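Acetylserotonin O-methyltransferase (Homo sapiens, PDB 4A6D) catalyses the final step of melatonin synthesis, transferring the methyl group of S-adenosyl-L-methionine to the hydroxyl of N-acetylserotonin, and works as a homodimer. Local coordinates at residues S165-G168 / R169-T173; K195-M198 / S199-G203; E234-F237 / F238-P241. All coordinates share one frame; numbering follows the deposited sequence.

Contact 1 (S165-G168 / R169-T173); sequences SVNG and RSVLT
N167 follows V166, whose branched side chain turns away to pack on Y9 of the second subunit, and its own carbonyl O accepts a hydrogen bond from S170 OG at 3.2 Å; the hydroxyl comes from above the carbonyl plane, 51° out of it. A serine suits this place because its short arm folds back onto the backbone just where the helix is kinked, at R169 and S170, and the regular i to i+4 bonding is interrupted. The amide of N167 crosses the V171 side chain at about a right angle, N167 ND2 resting 3.7 Å from V171 CG1, while OD1 accepts from the backbone N of Y338 and so ties the helix to the loop that holds Y338. At G168 the regular pattern returns: L172 N donates to G168 O at 3.2 Å, with an N-H...O angle of 163°. Two apolar groups close round the same carbonyl, V171 CG2 and L172 CG, each 3.4 Å from G168 O. With L172 CG set beside its own backbone N (chi1 -57°), the leucine can also pack on helix 192-200. At the next residue, R169 O is gripped from opposite faces of its plane by T173 N and by T173 OG1, the latter at 2.6 Å. The arrangement is that of a kinked alpha-helix, helix 164-173, which begins at the S-adenosylmethionine-binding W164 and packs beside helix 192-200 of the Rossmann-like methyltransferase domain.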
ATOM      1  N   SER A 165       9.474  14.410  17.371  1.00 77.22           N
ATOM      2  CA  SER A 165      10.123  15.591  16.797  1.00 80.03           C
ATOM      3  C   SER A 165       9.070  16.551  16.196  1.00 85.97           C
ATOM      4  O   SER A 165       9.324  17.752  16.091  1.00 87.91           O
ATOM      5  CB  SER A 165      11.134  15.178  15.731  1.00 84.43           C
ATOM      6  OG  SER A 165      10.530  14.480  14.655  1.00 87.74           O
ATOM      7  N   VAL A 166       7.885  16.012  15.833  1.00 81.44           N
ATOM      8  CA  VAL A 166       6.754  16.768  15.280  1.00 81.67           C
ATOM      9  C   VAL A 166       5.577  16.881  16.252  1.00 85.22           C
ATOM     10  O   VAL A 166       4.978  17.941  16.334  1.00 86.15           O
ATOM     11  CB  VAL A 166       6.273  16.251  13.895  1.00 83.83           C
ATOM     12  CG1 VAL A 166       6.894  17.050  12.770  1.00 85.79           C
ATOM     13  CG2 VAL A 166       6.549  14.768  13.710  1.00 82.22           C
ATOM     14  N   ASN A 167       5.216  15.778  16.942  1.00 80.65           N
ATOM     15  CA  ASN A 167       4.057  15.699  17.844  1.00 78.77           C
ATOM     16  C   ASN A 167       4.358  15.925  19.341  1.00 81.85           C
ATOM     17  O   ASN A 167       3.418  16.128  20.115  1.00 81.58           O
ATOM     18  CB  ASN A 167       3.348  14.335  17.650  1.00 72.79           C
ATOM     19  CG  ASN A 167       1.834  14.351  17.813  1.00 89.26           C
ATOM     20  OD1 ASN A 167       1.112  13.689  17.058  1.00 80.79           O
ATOM     21  ND2 ASN A 167       1.304  15.071  18.816  1.00 77.63           N
ATOM     22  N   GLY A 168       5.635  15.871  19.726  1.00 77.37           N
ATOM     23  CA  GLY A 168       6.086  16.009  21.108  1.00 77.15           C
ATOM     24  C   GLY A 168       5.555  17.195  21.884  1.00 83.25           C
ATOM     25  O   GLY A 168       4.985  17.011  22.963  1.00 82.82           O
ATOM     26  N   ARG A 169       5.725  18.419  21.344  1.00 82.21           N
ATOM     27  CA  ARG A 169       5.299  19.654  22.014  1.00 83.90           C
ATOM     28  C   ARG A 169       3.804  19.732  22.318  1.00 87.21           C
ATOM     29  O   ARG A 169       3.439  20.189  23.404  1.00 88.13           O
ATOM     30  CB  ARG A 169       5.789  20.922  21.287  1.00 86.25           C
ATOM     31  CG  ARG A 169       6.065  22.059  22.256  1.00 95.64           C
ATOM     32  CD  ARG A 169       6.189  23.431  21.635  1.00 99.86           C
ATOM     33  NE  ARG A 169       6.363  24.420  22.703  1.00111.27           N
ATOM     34  CZ  ARG A 169       5.387  25.180  23.201  1.00129.58           C
ATOM     35  NH1 ARG A 169       4.162  25.125  22.685  1.00123.86           N
ATOM     36  NH2 ARG A 169       5.635  26.022  24.194  1.00111.72           N
ATOM     37  N   SER A 170       2.957  19.279  21.373  1.00 81.66           N
ATOM     38  CA  SER A 170       1.491  19.282  21.479  1.00 80.22           C
ATOM     39  C   SER A 170       1.038  18.492  22.728  1.00 80.65           C
ATOM     40  O   SER A 170       0.342  19.032  23.581  1.00 79.86           O
ATOM     41  CB  SER A 170       0.848  18.678  20.225  1.00 81.07           C
ATOM     42  OG  SER A 170       1.713  18.626  19.096  1.00 90.64           O
ATOM     43  N   VAL A 171       1.452  17.227  22.824  1.00 74.65           N
ATOM     44  CA  VAL A 171       1.075  16.307  23.894  1.00 72.23           C
ATOM     45  C   VAL A 171       1.590  16.685  25.263  1.00 77.75           C
ATOM     46  O   VAL A 171       0.842  16.594  26.237  1.00 78.51           O
ATOM     47  CB  VAL A 171       1.298  14.819  23.538  1.00 73.27           C
ATOM     48  CG1 VAL A 171       0.401  14.398  22.374  1.00 71.55           C
ATOM     49  CG2 VAL A 171       2.767  14.513  23.240  1.00 73.22           C
ATOM     50  N   LEU A 172       2.842  17.152  25.344  1.00 74.49           N
ATOM     51  CA  LEU A 172       3.432  17.528  26.620  1.00 74.60           C
ATOM     52  C   LEU A 172       2.934  18.869  27.164  1.00 81.37           C
ATOM     53  O   LEU A 172       2.971  19.072  28.389  1.00 82.45           O
ATOM     54  CB  LEU A 172       4.961  17.431  26.576  1.00 75.16           C
ATOM     55  CG  LEU A 172       5.535  16.048  26.182  1.00 77.53           C
ATOM     56  CD1 LEU A 172       6.986  16.150  25.828  1.00 79.16           C
ATOM     57  CD2 LEU A 172       5.299  14.989  27.259  1.00 75.01           C
ATOM     58  N   THR A 173       2.429  19.761  26.270  1.00 77.27           N
ATOM     59  CA  THR A 173       1.886  21.075  26.664  1.00 79.29           C
ATOM     60  C   THR A 173       0.350  21.188  26.672  1.00 80.15           C
ATOM     61  O   THR A 173      -0.166  22.247  27.032  1.00 80.89           O
ATOM     62  CB  THR A 173       2.583  22.264  25.978  1.00 89.51           C
ATOM     63  OG1 THR A 173       2.312  22.228  24.581  1.00 89.86           O
ATOM     64  CG2 THR A 173       4.080  22.317  26.262  1.00 88.22           C
TER

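Contact 2 (K195-M198 / S199-G203); sequences KECM and SLYPG
E196 and S199 meet in the last turn of helix 192-200, the helix of a beta-alpha-beta unit between strands 182-186 and 205-210 in the Rossmann-like domain. Hydrogen bonds dominate. E196 O takes L200 N in the regular helical way at 3.1 Å and also S199 OG at 2.8 Å. The serine reaches it because OG stands between its own N and carbonyl carbon (chi1 59°), pointing back one turn. C197 O receives Y201 N at 2.8 Å, although Y201 has already left helical angles. P202, lacking an amide hydrogen, could not continue the series, and M198 O is instead bonded by Q229 NE2.

Van der Waals contacts run beside these bonds. The E196 chain bends at chi2 (76°), bringing the carboxylate oxygen E196 OE2 to 3.6 Å from L200 CD1, a polar atom beside a methyl, while the leucine also faces L172 and R169 of helix 164-173. Y201 suits the helix end as a long, flat residue whose hydroxyl can bond across to L172 O. C197 SG sits obliquely to its ring, 5.4 Å from the centroid, a sulfur-aromatic contact. C197 O lies at the ring edge, near its plane, 3.4 Å from Y201 CD2.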
ATOM      1  N   LYS A 195      13.439  13.741  26.596  1.00 83.76           N
ATOM      2  CA  LYS A 195      14.362  14.815  26.207  1.00 87.01           C
ATOM      3  C   LYS A 195      13.565  16.096  25.936  1.00 92.73           C
ATOM      4  O   LYS A 195      13.961  17.167  26.403  1.00 96.09           O
ATOM      5  CB  LYS A 195      15.181  14.421  24.962  1.00 90.49           C
ATOM      6  CG  LYS A 195      16.564  13.830  25.261  1.00109.16           C
ATOM      7  CD  LYS A 195      17.162  13.099  24.035  1.00121.34           C
ATOM      8  CE  LYS A 195      18.680  13.076  24.013  1.00129.96           C
ATOM      9  NZ  LYS A 195      19.218  12.097  23.027  1.00130.19           N
ATOM     10  N   GLU A 196      12.417  15.963  25.243  1.00 86.56           N
ATOM     11  CA  GLU A 196      11.511  17.060  24.902  1.00 87.10           C
ATOM     12  C   GLU A 196      10.851  17.600  26.150  1.00 92.04           C
ATOM     13  O   GLU A 196      10.794  18.818  26.338  1.00 94.35           O
ATOM     14  CB  GLU A 196      10.452  16.591  23.884  1.00 86.89           C
ATOM     15  CG  GLU A 196       9.406  17.635  23.522  1.00100.45           C
ATOM     16  CD  GLU A 196       9.848  18.739  22.585  1.00125.39           C
ATOM     17  OE1 GLU A 196      10.130  18.433  21.403  1.00143.62           O
ATOM     18  OE2 GLU A 196       9.836  19.917  23.008  1.00111.88           O
ATOM     19  N   CYS A 197      10.379  16.693  27.015  1.00 86.64           N
ATOM     20  CA  CYS A 197       9.732  17.029  28.279  1.00 86.26           C
ATOM     21  C   CYS A 197      10.599  17.921  29.177  1.00 90.92           C
ATOM     22  O   CYS A 197      10.113  18.935  29.686  1.00 91.97           O
ATOM     23  CB  CYS A 197       9.291  15.763  28.999  1.00 84.57           C
ATOM     24  SG  CYS A 197       7.879  16.003  30.091  1.00 87.48           S
ATOM     25  N   MET A 198      11.892  17.583  29.298  1.00 87.23           N
ATOM     26  CA  MET A 198      12.873  18.315  30.081  1.00 89.31           C
ATOM     27  C   MET A 198      13.239  19.700  29.563  1.00 97.04           C
ATOM     28  O   MET A 198      13.508  20.584  30.366  1.00100.10           O
ATOM     29  CB  MET A 198      14.087  17.443  30.375  1.00 92.24           C
ATOM     30  CG  MET A 198      13.734  16.216  31.197  1.00 93.98           C
ATOM     31  SD  MET A 198      12.924  16.573  32.791  1.00 97.43           S
ATOM     32  CE  MET A 198      11.182  16.209  32.427  1.00 91.11           C
ATOM     33  N   SER A 199      13.223  19.914  28.247  1.00 94.39           N
ATOM     34  CA  SER A 199      13.496  21.240  27.681  1.00 96.59           C
ATOM     35  C   SER A 199      12.260  22.126  27.896  1.00 98.05           C
ATOM     36  O   SER A 199      12.391  23.316  28.198  1.00100.10           O
ATOM     37  CB  SER A 199      13.850  21.142  26.199  1.00100.35           C
ATOM     38  OG  SER A 199      12.800  20.554  25.454  1.00106.41           O
ATOM     39  N   LEU A 200      11.063  21.514  27.789  1.00 89.90           N
ATOM     40  CA  LEU A 200       9.775  22.162  27.997  1.00 88.47           C
ATOM     41  C   LEU A 200       9.563  22.524  29.465  1.00 92.57           C
ATOM     42  O   LEU A 200       9.058  23.614  29.751  1.00 95.11           O
ATOM     43  CB  LEU A 200       8.637  21.258  27.505  1.00 85.21           C
ATOM     44  CG  LEU A 200       8.326  21.291  26.032  1.00 89.15           C
ATOM     45  CD1 LEU A 200       7.373  20.195  25.669  1.00 85.88           C
ATOM     46  CD2 LEU A 200       7.736  22.627  25.635  1.00 93.56           C
ATOM     47  N   TYR A 201       9.969  21.627  30.393  1.00 84.97           N
ATOM     48  CA  TYR A 201       9.832  21.836  31.842  1.00 82.88           C
ATOM     49  C   TYR A 201      11.206  21.863  32.550  1.00 92.78           C
ATOM     50  O   TYR A 201      11.670  20.848  33.080  1.00 91.63           O
ATOM     51  CB  TYR A 201       8.853  20.820  32.464  1.00 78.34           C
ATOM     52  CG  TYR A 201       7.460  20.888  31.867  1.00 77.05           C
ATOM     53  CD1 TYR A 201       6.527  21.821  32.326  1.00 79.55           C
ATOM     54  CD2 TYR A 201       7.096  20.078  30.788  1.00 73.89           C
ATOM     55  CE1 TYR A 201       5.257  21.921  31.748  1.00 77.61           C
ATOM     56  CE2 TYR A 201       5.820  20.147  30.227  1.00 72.90           C
ATOM     57  CZ  TYR A 201       4.907  21.076  30.705  1.00 80.42           C
ATOM     58  OH  TYR A 201       3.641  21.149  30.182  1.00 77.65           O
ATOM     59  N   PRO A 202      11.860  23.050  32.575  1.00 95.19           N
ATOM     60  CA  PRO A 202      13.192  23.155  33.196  1.00 96.89           C
ATOM     61  C   PRO A 202      13.303  22.779  34.669  1.00100.72           C
ATOM     62  O   PRO A 202      14.392  22.408  35.118  1.00100.90           O
ATOM     63  CB  PRO A 202      13.566  24.622  32.971  1.00102.20           C
ATOM     64  CG  PRO A 202      12.743  25.056  31.817  1.00106.80           C
ATOM     65  CD  PRO A 202      11.453  24.338  31.974  1.00 99.15           C
ATOM     66  N   GLY A 203      12.211  22.914  35.413  1.00 97.01           N
ATOM     67  CA  GLY A 203      12.209  22.592  36.837  1.00 96.59           C
ATOM     68  C   GLY A 203      12.217  21.100  37.111  1.00100.05           C
ATOM     69  O   GLY A 203      12.903  20.627  38.022  1.00100.09           O
TER

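Contact 3 (E234-F237 / F238-P241); sequences EGDF and FKDP. With SAM (S-adenosylmethionine), chain D.
D236 OD1 serves both F238 and the cofactor: it accepts a hydrogen bond from N6 of S-adenosylmethionine at 2.6 Å, nearly straight at 167°. In an Asx turn, F238 N donates to D236 OD1 at 3.0 Å from above the carboxylate plane, so one atom shapes the loop and reads the adenine amino group. A chi1 of 174° swings the D236 carboxylate away from its own N, bringing OD1 to both donors. Beside it F237 N donates to adenine N1 at 2.9 Å. D236 O accepts both K239 N and D240 N, the latter at 2.9 Å, and D236 N donates to D240 OD2 at 2.8 Å, from above the carboxylate plane. Glycine suits G235 because, at its backbone angles, a CB would jam against the carbonyl O of E234 and clash with D240 OD2, which lies 3.1 Å from G235 CA. K239 lays its methylenes along D236 OD2, its NZ staying beyond salt-bridge range.

F237 lays one ring face over the adenine and turns an edge to the face of F238, a T-shaped pair with planes at 80°. Replacing F237 with alanine is likely to leave that adenine face without its aromatic cover and F238 without one of its aromatic partners, W257 being another. The loop runs between strands 230-234 and 247-251; R268 of helix 259-272 bonds the carbonyls of F237 and D240, and L265 packs on both rings.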
ATOM      1  N   GLU A 234      15.913   0.259  34.385  1.00 82.42           N
ATOM      2  CA  GLU A 234      15.560  -0.911  33.602  1.00 82.53           C
ATOM      3  C   GLU A 234      14.687  -1.837  34.449  1.00 84.65           C
ATOM      4  O   GLU A 234      14.838  -1.906  35.676  1.00 84.07           O
ATOM      5  CB  GLU A 234      16.811  -1.637  33.063  1.00 86.60           C
ATOM      6  CG  GLU A 234      17.858  -1.960  34.116  1.00 92.19           C
ATOM      7  CD  GLU A 234      19.022  -2.767  33.593  1.00122.04           C
ATOM      8  OE1 GLU A 234      19.484  -2.494  32.460  1.00121.24           O
ATOM      9  OE2 GLU A 234      19.493  -3.660  34.333  1.00128.21           O
ATOM     10  N   GLY A 235      13.774  -2.521  33.778  1.00 80.42           N
ATOM     11  CA  GLY A 235      12.880  -3.469  34.418  1.00 79.95           C
ATOM     12  C   GLY A 235      11.634  -3.823  33.636  1.00 83.53           C
ATOM     13  O   GLY A 235      11.503  -3.500  32.448  1.00 82.52           O
ATOM     14  N   ASP A 236      10.713  -4.508  34.322  1.00 78.63           N
ATOM     15  CA  ASP A 236       9.438  -4.926  33.760  1.00 75.63           C
ATOM     16  C   ASP A 236       8.301  -4.185  34.493  1.00 72.85           C
ATOM     17  O   ASP A 236       8.050  -4.468  35.657  1.00 71.97           O
ATOM     18  CB  ASP A 236       9.298  -6.464  33.870  1.00 77.10           C
ATOM     19  CG  ASP A 236       7.945  -7.019  33.458  1.00 85.68           C
ATOM     20  OD1 ASP A 236       7.110  -6.241  32.886  1.00 81.82           O
ATOM     21  OD2 ASP A 236       7.717  -8.221  33.671  1.00 94.51           O
ATOM     22  N   PHE A 237       7.586  -3.294  33.807  1.00 67.51           N
ATOM     23  CA  PHE A 237       6.513  -2.548  34.480  1.00 65.59           C
ATOM     24  C   PHE A 237       5.316  -3.360  35.018  1.00 72.51           C
ATOM     25  O   PHE A 237       4.561  -2.867  35.867  1.00 71.02           O
ATOM     26  CB  PHE A 237       6.128  -1.246  33.777  1.00 64.60           C
ATOM     27  CG  PHE A 237       5.750  -1.308  32.315  1.00 64.96           C
ATOM     28  CD1 PHE A 237       4.942  -2.337  31.826  1.00 66.90           C
ATOM     29  CD2 PHE A 237       6.122  -0.293  31.444  1.00 65.02           C
ATOM     30  CE1 PHE A 237       4.523  -2.347  30.495  1.00 68.31           C
ATOM     31  CE2 PHE A 237       5.739  -0.330  30.101  1.00 65.90           C
ATOM     32  CZ  PHE A 237       4.955  -1.368  29.633  1.00 65.39           C
ATOM     33  N   PHE A 238       5.222  -4.637  34.610  1.00 71.28           N
ATOM     34  CA  PHE A 238       4.179  -5.550  35.091  1.00 71.43           C
ATOM     35  C   PHE A 238       4.494  -6.186  36.417  1.00 75.80           C
ATOM     36  O   PHE A 238       3.581  -6.717  37.039  1.00 77.98           O
ATOM     37  CB  PHE A 238       3.837  -6.634  34.048  1.00 73.95           C
ATOM     38  CG  PHE A 238       3.091  -6.085  32.860  1.00 74.06           C
ATOM     39  CD1 PHE A 238       1.824  -5.531  33.010  1.00 75.55           C
ATOM     40  CD2 PHE A 238       3.670  -6.081  31.600  1.00 76.79           C
ATOM     41  CE1 PHE A 238       1.153  -4.975  31.919  1.00 76.34           C
ATOM     42  CE2 PHE A 238       2.987  -5.558  30.500  1.00 79.51           C
ATOM     43  CZ  PHE A 238       1.745  -4.976  30.673  1.00 76.96           C
ATOM     44  N   LYS A 239       5.758  -6.140  36.879  1.00 71.29           N
ATOM     45  CA  LYS A 239       6.089  -6.792  38.143  1.00 72.36           C
ATOM     46  C   LYS A 239       7.170  -6.126  38.997  1.00 77.36           C
ATOM     47  O   LYS A 239       7.192  -6.344  40.213  1.00 77.20           O
ATOM     48  CB  LYS A 239       6.387  -8.284  37.924  1.00 78.46           C
ATOM     49  CG  LYS A 239       7.181  -8.588  36.654  1.00100.04           C
ATOM     50  CD  LYS A 239       7.256 -10.071  36.348  1.00114.32           C
ATOM     51  CE  LYS A 239       6.157 -10.567  35.435  1.00127.10           C
ATOM     52  NZ  LYS A 239       6.344 -12.013  35.099  1.00140.36           N
ATOM     53  N   ASP A 240       8.062  -5.324  38.384  1.00 72.90           N
ATOM     54  CA  ASP A 240       9.150  -4.670  39.123  1.00 72.25           C
ATOM     55  C   ASP A 240       8.705  -3.448  39.897  1.00 71.42           C
ATOM     56  O   ASP A 240       7.649  -2.929  39.571  1.00 67.12           O
ATOM     57  CB  ASP A 240      10.259  -4.283  38.149  1.00 74.81           C
ATOM     58  CG  ASP A 240      11.050  -5.462  37.634  1.00 80.36           C
ATOM     59  OD1 ASP A 240      10.908  -6.568  38.200  1.00 83.82           O
ATOM     60  OD2 ASP A 240      11.882  -5.260  36.743  1.00 79.60           O
ATOM     61  N   PRO A 241       9.436  -2.939  40.932  1.00 68.37           N
ATOM     62  CA  PRO A 241       8.969  -1.685  41.571  1.00 66.31           C
ATOM     63  C   PRO A 241       9.181  -0.534  40.579  1.00 68.64           C
ATOM     64  O   PRO A 241      10.176  -0.531  39.826  1.00 67.04           O
ATOM     65  CB  PRO A 241       9.835  -1.558  42.827  1.00 68.34           C
ATOM     66  CG  PRO A 241      11.063  -2.352  42.524  1.00 74.02           C
ATOM     67  CD  PRO A 241      10.726  -3.394  41.499  1.00 70.65           C
TER
HETATM   68  N   SAM D1350       6.880   5.424  24.655  1.00 73.56           N
HETATM   69  CA  SAM D1350       7.653   5.254  23.406  1.00 76.92           C
HETATM   70  C   SAM D1350       7.180   6.050  22.172  1.00 78.77           C
HETATM   71  O   SAM D1350       6.004   6.341  22.099  1.00 76.97           O
HETATM   72  OXT SAM D1350       7.952   6.415  21.228  1.00 79.06           O
HETATM   73  CB  SAM D1350       7.747   3.770  23.152  1.00 76.77           C
HETATM   74  CG  SAM D1350       6.413   3.129  22.751  1.00 75.90           C
HETATM   75  SD  SAM D1350       6.728   1.369  22.366  1.00 77.34           S
HETATM   76  CE  SAM D1350       5.272   0.968  21.490  1.00 78.99           C
HETATM   77  C5' SAM D1350       6.254   0.503  23.898  1.00 75.87           C
HETATM   78  C4' SAM D1350       7.489   0.571  24.807  1.00 75.67           C
HETATM   79  O4' SAM D1350       7.148  -0.199  25.945  1.00 75.37           O
HETATM   80  C3' SAM D1350       8.762  -0.094  24.155  1.00 77.71           C
HETATM   81  O3' SAM D1350       9.906   0.772  24.241  1.00 80.44           O
HETATM   82  C2' SAM D1350       8.891  -1.427  24.962  1.00 77.56           C
HETATM   83  O2' SAM D1350      10.196  -1.982  25.127  1.00 77.97           O
HETATM   84  C1' SAM D1350       8.298  -1.001  26.317  1.00 76.19           C
HETATM   85  N9  SAM D1350       7.843  -2.151  27.127  1.00 76.10           N
HETATM   86  C8  SAM D1350       7.074  -3.225  26.685  1.00 75.99           C
HETATM   87  N7  SAM D1350       6.851  -4.045  27.668  1.00 76.58           N
HETATM   88  C5  SAM D1350       7.511  -3.592  28.805  1.00 76.67           C
HETATM   89  C6  SAM D1350       7.671  -4.038  30.131  1.00 76.40           C
HETATM   90  N6  SAM D1350       7.018  -5.157  30.527  1.00 76.57           N
HETATM   91  N1  SAM D1350       8.393  -3.273  31.024  1.00 76.44           N
HETATM   92  C2  SAM D1350       9.041  -2.165  30.636  1.00 76.17           C
HETATM   93  N3  SAM D1350       8.916  -1.725  29.375  1.00 76.08           N
HETATM   94  C4  SAM D1350       8.141  -2.348  28.466  1.00 76.49           C

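Overall arrangement
From the N terminus the three contacts come in series; none nests in or crosses another, and each closes only a local turn within one methyltransferase domain. Contact 1 lies on helix 164-173, ahead of the first strand of the seven-stranded sheet, 182-186. Contact 2 ends the helix that follows that strand, and the two touch, centres 11 Å apart: L172 CD1 packs on E196 CG at 3.7 Å, binding the two helices together. Contact 3 comes after edge strand 230-234 and is separate, its nearest atoms about 16 Å from either of the others. It holds the adenine of the cofactor, whereas contacts 1 and 2 lie on helices beside the pocket, the first beginning with cofactor-binding W164.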